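PDB 6HOX: binding domain (Hc) of Paraclostridial Mosquitocidal Protein 1 from Paraclostridium bifermentans, which forms the receptor-binding part of a botulinum-like neurotoxin specific for Anopheles mosquitoes, responsible for targeting the toxin to host nerve cells. Local coordinates for residues Y382-L396 against K429-D441. Sequence-based numbering, arbitrary orientation.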
loop_
_atom_site.group_PDB
_atom_site.type_symbol
_atom_site.label_atom_id
_atom_site.label_comp_id
_atom_site.label_asym_id
_atom_site.label_seq_id
_atom_site.Cartn_x
_atom_site.Cartn_y
_atom_site.Cartn_z
ATOM N N TYR A 382 -5.667 -5.703 -4.360
ATOM C CA TYR A 382 -6.826 -5.807 -5.238
ATOM C C TYR A 382 -7.568 -7.095 -4.884
ATOM O O TYR A 382 -7.055 -7.917 -4.124
ATOM C CB TYR A 382 -6.380 -5.809 -6.699
ATOM C CG TYR A 382 -5.284 -6.795 -7.022
ATOM C CD1 TYR A 382 -5.553 -8.141 -7.232
ATOM C CD2 TYR A 382 -3.961 -6.384 -7.106
ATOM C CE1 TYR A 382 -4.540 -9.046 -7.523
ATOM C CE2 TYR A 382 -2.940 -7.273 -7.409
ATOM C CZ TYR A 382 -3.224 -8.608 -7.607
ATOM O OH TYR A 382 -2.204 -9.473 -7.897
ATOM N N CYS A 383 -8.781 -7.261 -5.425
ATOM C CA CYS A 383 -9.482 -8.524 -5.319
ATOM C C CYS A 383 -10.080 -8.902 -6.675
ATOM O O CYS A 383 -10.002 -8.145 -7.628
ATOM C CB CYS A 383 -10.559 -8.443 -4.244
ATOM S SG CYS A 383 -11.930 -7.353 -4.683
ATOM N N GLN A 384 -10.705 -10.074 -6.726
ATOM C CA GLN A 384 -11.527 -10.456 -7.855
ATOM C C GLN A 384 -12.972 -10.554 -7.364
ATOM O O GLN A 384 -13.226 -10.610 -6.156
ATOM C CB GLN A 384 -11.029 -11.753 -8.483
ATOM C CG GLN A 384 -9.546 -11.731 -8.827
ATOM C CD GLN A 384 -8.705 -12.032 -7.613
ATOM O OE1 GLN A 384 -9.070 -12.876 -6.796
ATOM N NE2 GLN A 384 -7.570 -11.352 -7.487
ATOM N N ILE A 385 -13.910 -10.551 -8.316
ATOM C CA ILE A 385 -15.318 -10.569 -7.998
ATOM C C ILE A 385 -15.983 -11.666 -8.825
ATOM O O ILE A 385 -15.937 -11.627 -10.054
ATOM C CB ILE A 385 -15.973 -9.192 -8.217
ATOM C CG1 ILE A 385 -15.334 -8.119 -7.327
ATOM C CG2 ILE A 385 -17.480 -9.283 -8.006
ATOM C CD1 ILE A 385 -15.954 -6.744 -7.469
ATOM N N ARG A 386 -16.554 -12.646 -8.113
ATOM C CA ARG A 386 -17.161 -13.807 -8.707
ATOM C C ARG A 386 -18.672 -13.590 -8.765
ATOM O O ARG A 386 -19.304 -13.299 -7.737
ATOM C CB ARG A 386 -16.819 -15.078 -7.927
ATOM C CG ARG A 386 -17.345 -16.355 -8.573
ATOM C CD ARG A 386 -16.629 -17.613 -8.130
ATOM N NE ARG A 386 -17.207 -18.838 -8.689
ATOM C CZ ARG A 386 -16.749 -20.075 -8.443
ATOM N NH1 ARG A 386 -15.701 -20.254 -7.650
ATOM N NH2 ARG A 386 -17.335 -21.130 -9.004
ATOM N N ILE A 387 -19.211 -13.760 -9.979
ATOM C CA ILE A 387 -20.627 -13.672 -10.295
ATOM C C ILE A 387 -21.187 -15.099 -10.294
ATOM O O ILE A 387 -20.682 -15.957 -11.032
ATOM C CB ILE A 387 -20.853 -13.020 -11.680
ATOM C CG1 ILE A 387 -20.110 -11.690 -11.863
ATOM C CG2 ILE A 387 -22.339 -12.897 -11.978
ATOM C CD1 ILE A 387 -20.473 -10.642 -10.857
ATOM N N PHE A 388 -22.221 -15.323 -9.478
ATOM C CA PHE A 388 -22.962 -16.580 -9.391
ATOM C C PHE A 388 -24.361 -16.328 -9.935
ATOM O O PHE A 388 -25.120 -15.585 -9.323
ATOM C CB PHE A 388 -23.129 -17.070 -7.949
ATOM C CG PHE A 388 -21.853 -17.551 -7.321
ATOM C CD1 PHE A 388 -21.445 -18.866 -7.472
ATOM C CD2 PHE A 388 -21.044 -16.681 -6.608
ATOM C CE1 PHE A 388 -20.254 -19.305 -6.921
ATOM C CE2 PHE A 388 -19.853 -17.125 -6.057
ATOM C CZ PHE A 388 -19.461 -18.435 -6.213
ATOM N N GLU A 389 -24.670 -16.935 -11.081
ATOM C CA GLU A 389 -25.948 -16.706 -11.743
ATOM C C GLU A 389 -26.267 -17.944 -12.575
ATOM O O GLU A 389 -25.372 -18.614 -13.081
ATOM C CB GLU A 389 -25.895 -15.432 -12.593
ATOM C CG GLU A 389 -27.259 -14.917 -13.028
ATOM C CD GLU A 389 -27.762 -15.297 -14.417
ATOM O OE1 GLU A 389 -26.968 -15.776 -15.264
ATOM O OE2 GLU A 389 -28.961 -15.075 -14.660
ATOM N N MET A 390 -27.561 -18.219 -12.713
ATOM C CA MET A 390 -28.017 -19.475 -13.285
ATOM C C MET A 390 -27.269 -19.783 -14.588
ATOM O O MET A 390 -26.741 -20.869 -14.746
ATOM C CB MET A 390 -29.524 -19.446 -13.546
ATOM C CG MET A 390 -30.146 -20.816 -13.420
ATOM S SD MET A 390 -31.886 -20.704 -13.007
ATOM C CE MET A 390 -32.267 -22.444 -12.789
ATOM N N TYR A 391 -27.186 -18.812 -15.501
ATOM C CA TYR A 391 -26.646 -19.075 -16.830
ATOM C C TYR A 391 -25.301 -18.390 -17.077
ATOM O O TYR A 391 -24.692 -18.690 -18.067
ATOM C CB TYR A 391 -27.627 -18.609 -17.906
ATOM C CG TYR A 391 -29.006 -19.184 -17.726
ATOM C CD1 TYR A 391 -29.251 -20.534 -17.930
ATOM C CD2 TYR A 391 -30.053 -18.382 -17.303
ATOM C CE1 TYR A 391 -30.518 -21.070 -17.739
ATOM C CE2 TYR A 391 -31.321 -18.901 -17.114
ATOM C CZ TYR A 391 -31.553 -20.248 -17.326
ATOM O OH TYR A 391 -32.806 -20.739 -17.120
ATOM N N ARG A 392 -24.868 -17.466 -16.210
ATOM C CA ARG A 392 -23.752 -16.577 -16.553
ATOM C C ARG A 392 -22.764 -16.450 -15.382
ATOM O O ARG A 392 -22.275 -15.366 -15.073
ATOM C CB ARG A 392 -24.299 -15.221 -16.999
ATOM C CG ARG A 392 -25.066 -15.267 -18.317
ATOM C CD ARG A 392 -25.952 -14.049 -18.523
ATOM N NE ARG A 392 -27.072 -14.005 -17.593
ATOM C CZ ARG A 392 -28.052 -13.102 -17.645
ATOM N NH1 ARG A 392 -28.026 -12.158 -18.573
ATOM N NH2 ARG A 392 -29.048 -13.145 -16.782
ATOM N N ASN A 393 -22.416 -17.587 -14.778
ATOM C CA ASN A 393 -21.332 -17.635 -13.792
ATOM C C ASN A 393 -20.064 -17.105 -14.448
ATOM O O ASN A 393 -19.817 -17.409 -15.600
ATOM C CB ASN A 393 -21.056 -19.050 -13.304
ATOM C CG ASN A 393 -22.192 -19.611 -12.487
ATOM O OD1 ASN A 393 -22.818 -18.899 -11.711
ATOM N ND2 ASN A 393 -22.462 -20.889 -12.667
ATOM N N GLY A 394 -19.284 -16.315 -13.708
ATOM C CA GLY A 394 -18.002 -15.815 -14.226
ATOM C C GLY A 394 -17.262 -14.942 -13.226
ATOM O O GLY A 394 -17.688 -14.770 -12.099
ATOM N N LEU A 395 -16.115 -14.418 -13.664
ATOM C CA LEU A 395 -15.393 -13.387 -12.939
ATOM C C LEU A 395 -15.713 -12.056 -13.607
ATOM O O LEU A 395 -15.787 -11.962 -14.844
ATOM C CB LEU A 395 -13.881 -13.646 -12.972
ATOM C CG LEU A 395 -13.405 -14.903 -12.254
ATOM C CD1 LEU A 395 -11.897 -15.100 -12.412
ATOM C CD2 LEU A 395 -13.769 -14.861 -10.783
ATOM N N LEU A 396 -15.919 -11.042 -12.773
ATOM C CA LEU A 396 -16.178 -9.713 -13.261
ATOM C C LEU A 396 -14.922 -9.208 -13.977
ATOM O O LEU A 396 -13.802 -9.250 -13.431
ATOM C CB LEU A 396 -16.562 -8.804 -12.097
ATOM C CG LEU A 396 -16.890 -7.370 -12.504
ATOM C CD1 LEU A 396 -18.231 -7.317 -13.235
ATOM C CD2 LEU A 396 -16.883 -6.464 -11.298
ATOM N N LYS A 429 -5.179 -10.806 -19.048
ATOM C CA LYS A 429 -6.497 -11.269 -18.643
ATOM C C LYS A 429 -6.588 -11.274 -17.122
ATOM O O LYS A 429 -7.595 -10.849 -16.590
ATOM C CB LYS A 429 -6.786 -12.652 -19.224
ATOM C CG LYS A 429 -7.021 -12.635 -20.722
ATOM C CD LYS A 429 -7.336 -13.987 -21.288
ATOM C CE LYS A 429 -6.722 -14.217 -22.654
ATOM N NZ LYS A 429 -6.958 -13.083 -23.572
ATOM N N HIS A 430 -5.542 -11.773 -16.452
ATOM C CA HIS A 430 -5.434 -11.661 -14.989
ATOM C C HIS A 430 -5.660 -10.197 -14.595
ATOM O O HIS A 430 -6.475 -9.932 -13.729
ATOM C CB HIS A 430 -4.107 -12.214 -14.426
ATOM C CG HIS A 430 -4.127 -13.665 -14.062
ATOM N ND1 HIS A 430 -2.978 -14.438 -14.035
ATOM C CD2 HIS A 430 -5.141 -14.499 -13.740
ATOM C CE1 HIS A 430 -3.284 -15.680 -13.712
ATOM N NE2 HIS A 430 -4.605 -15.745 -13.522
ATOM N N THR A 431 -4.966 -9.261 -15.263
ATOM C CA THR A 431 -5.032 -7.822 -14.975
ATOM C C THR A 431 -6.487 -7.308 -15.074
ATOM O O THR A 431 -6.926 -6.557 -14.204
ATOM C CB THR A 431 -4.039 -7.055 -15.870
ATOM O OG1 THR A 431 -2.697 -7.437 -15.550
ATOM C CG2 THR A 431 -4.109 -5.557 -15.720
ATOM N N LYS A 432 -7.229 -7.724 -16.117
ATOM C CA LYS A 432 -8.618 -7.297 -16.359
ATOM C C LYS A 432 -9.612 -7.837 -15.317
ATOM O O LYS A 432 -10.773 -7.363 -15.280
ATOM C CB LYS A 432 -9.149 -7.809 -17.703
ATOM C CG LYS A 432 -8.453 -7.290 -18.945
ATOM C CD LYS A 432 -9.281 -7.437 -20.197
ATOM C CE LYS A 432 -9.463 -8.864 -20.659
ATOM N NZ LYS A 432 -10.738 -9.013 -21.413
ATOM N N THR A 433 -9.207 -8.837 -14.527
ATOM C CA THR A 433 -10.077 -9.471 -13.520
ATOM C C THR A 433 -9.741 -9.011 -12.090
ATOM O O THR A 433 -10.376 -9.455 -11.139
ATOM C CB THR A 433 -10.037 -11.001 -13.621
ATOM O OG1 THR A 433 -8.704 -11.468 -13.403
ATOM C CG2 THR A 433 -10.531 -11.498 -14.964
ATOM N N ASN A 434 -8.807 -8.069 -11.953
ATOM C CA ASN A 434 -8.411 -7.534 -10.649
ATOM C C ASN A 434 -9.035 -6.156 -10.472
ATOM O O ASN A 434 -8.940 -5.321 -11.356
ATOM C CB ASN A 434 -6.895 -7.436 -10.509
ATOM C CG ASN A 434 -6.216 -8.784 -10.423
ATOM O OD1 ASN A 434 -6.761 -9.725 -9.855
ATOM N ND2 ASN A 434 -4.997 -8.864 -10.928
ATOM N N TRP A 435 -9.668 -5.955 -9.313
ATOM C CA TRP A 435 -10.415 -4.775 -8.982
ATOM C C TRP A 435 -9.855 -4.150 -7.703
ATOM O O TRP A 435 -9.528 -4.870 -6.757
ATOM C CB TRP A 435 -11.889 -5.141 -8.814
ATOM C CG TRP A 435 -12.527 -5.524 -10.115
ATOM C CD1 TRP A 435 -12.685 -6.780 -10.612
ATOM C CD2 TRP A 435 -13.034 -4.628 -11.119
ATOM N NE1 TRP A 435 -13.291 -6.732 -11.838
ATOM C CE2 TRP A 435 -13.511 -5.427 -12.182
ATOM C CE3 TRP A 435 -13.135 -3.232 -11.227
ATOM C CZ2 TRP A 435 -14.093 -4.880 -13.326
ATOM C CZ3 TRP A 435 -13.718 -2.692 -12.355
ATOM C CH2 TRP A 435 -14.181 -3.505 -13.394
ATOM N N TYR A 436 -9.771 -2.814 -7.708
ATOM C CA TYR A 436 -9.370 -2.022 -6.569
ATOM C C TYR A 436 -10.530 -1.153 -6.084
ATOM O O TYR A 436 -11.344 -0.641 -6.885
ATOM C CB TYR A 436 -8.227 -1.061 -6.907
ATOM C CG TYR A 436 -6.902 -1.668 -7.273
ATOM C CD1 TYR A 436 -6.004 -2.111 -6.313
ATOM C CD2 TYR A 436 -6.490 -1.689 -8.593
ATOM C CE1 TYR A 436 -4.747 -2.589 -6.655
ATOM C CE2 TYR A 436 -5.258 -2.209 -8.953
ATOM C CZ TYR A 436 -4.376 -2.651 -7.984
ATOM O OH TYR A 436 -3.160 -3.147 -8.376
ATOM N N PHE A 437 -10.541 -0.910 -4.769
ATOM C CA PHE A 437 -11.390 0.087 -4.158
ATOM C C PHE A 437 -10.508 1.168 -3.512
ATOM O O PHE A 437 -9.644 0.852 -2.702
ATOM C CB PHE A 437 -12.324 -0.594 -3.160
ATOM C CG PHE A 437 -13.296 -1.547 -3.795
ATOM C CD1 PHE A 437 -14.473 -1.086 -4.357
ATOM C CD2 PHE A 437 -13.003 -2.905 -3.885
ATOM C CE1 PHE A 437 -15.352 -1.972 -4.971
ATOM C CE2 PHE A 437 -13.892 -3.789 -4.481
ATOM C CZ PHE A 437 -15.073 -3.323 -5.009
ATOM N N VAL A 438 -10.752 2.438 -3.876
ATOM C CA VAL A 438 -9.966 3.597 -3.438
ATOM C C VAL A 438 -10.875 4.571 -2.683
ATOM O O VAL A 438 -11.922 4.939 -3.189
ATOM C CB VAL A 438 -9.335 4.360 -4.625
ATOM C CG1 VAL A 438 -8.316 5.384 -4.136
ATOM C CG2 VAL A 438 -8.698 3.449 -5.649
ATOM N N SER A 439 -10.380 5.070 -1.550
ATOM C CA SER A 439 -10.964 6.138 -0.750
ATOM C C SER A 439 -10.018 7.342 -0.816
ATOM O O SER A 439 -8.798 7.164 -0.960
ATOM C CB SER A 439 -11.155 5.682 0.680
ATOM O OG SER A 439 -9.971 5.020 1.157
ATOM N N GLU A 440 -10.578 8.557 -0.749
ATOM C CA GLU A 440 -9.794 9.785 -0.717
ATOM C C GLU A 440 -8.895 9.779 0.527
ATOM O O GLU A 440 -9.317 9.385 1.604
ATOM C CB GLU A 440 -10.745 10.984 -0.739
ATOM C CG GLU A 440 -10.044 12.325 -0.828
ATOM C CD GLU A 440 -10.834 13.430 -1.522
ATOM O OE1 GLU A 440 -12.012 13.178 -1.904
ATOM O OE2 GLU A 440 -10.264 14.542 -1.691
ATOM N N ASP A 441 -7.648 10.216 0.359
ATOM C CA ASP A 441 -6.667 10.301 1.433
ATOM C C ASP A 441 -5.825 11.563 1.212
ATOM O O ASP A 441 -5.476 11.921 0.099
ATOM C CB ASP A 441 -5.770 9.049 1.482
ATOM C CG ASP A 441 -4.718 9.078 2.582
ATOM O OD1 ASP A 441 -5.088 8.845 3.739
ATOM O OD2 ASP A 441 -3.542 9.352 2.277
HETATM O O HOH W 1 -12.907 -10.399 -11.019
#
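Cys-383 and Trp-435 form a single antiparallel bridge, a hydrogen-bonded pair in which each N donates to the other's O over 2.8 Å. The Trp-435 side chain reaches the base of the hairpin formed by strands 384-388 and 394-398, crossing the Leu-396 side chain at about a right angle. Trp-435 CB lies 3.7 Å from Cys-383 O; CG stands anti to the carbonyl carbon (chi1 -69°), which carries the ring to Leu-396. On the pyrrole side CD1 has Ile-385 CG1 as a looser neighbour, 4.4 Å away, and NE1 donates a nearly straight bond (172°) to Leu-396 O at 3.0 Å. That oxygen lies in the indole plane, yet the donor stands above the carbonyl plane, away from the lone-pair directions. CE2 and CZ2 meet the Leu-396 side chain, whose CD2 sits over one face of the five-membered ring as a CH-pi contact, 3.6 Å from CE2. A water at the indole edge accepts from Ile-385 N and lies within bonding distance of Leu-396 O and Thr-433 O.

Beyond the bridge, Tyr-382 lays CB over the face of the Tyr-436 ring, and the two rings form an offset edge-to-face pair with planes at 88°, while the Tyr-382 face receives the Asn-434 amide. Asn-434 OD1 also accepts from Gln-384 NE2 at 3.0 Å; Gln-384 OE1 is held by Leu-375 N, and Gln-268 bonds to Tyr-436 OH and to Asn-434. Cys-383 SG and Ile-385 CD1 approach the edge of Phe-437.

The contact lies in the beta-trefoil of the C-terminal receptor-binding subdomain, where strand 435-438, following helix 427-432, pairs with strand 263-267 from near its start, and strand 384-388 bonds to strand 369-373, with Met-265 touching both Ile-385 and Trp-435.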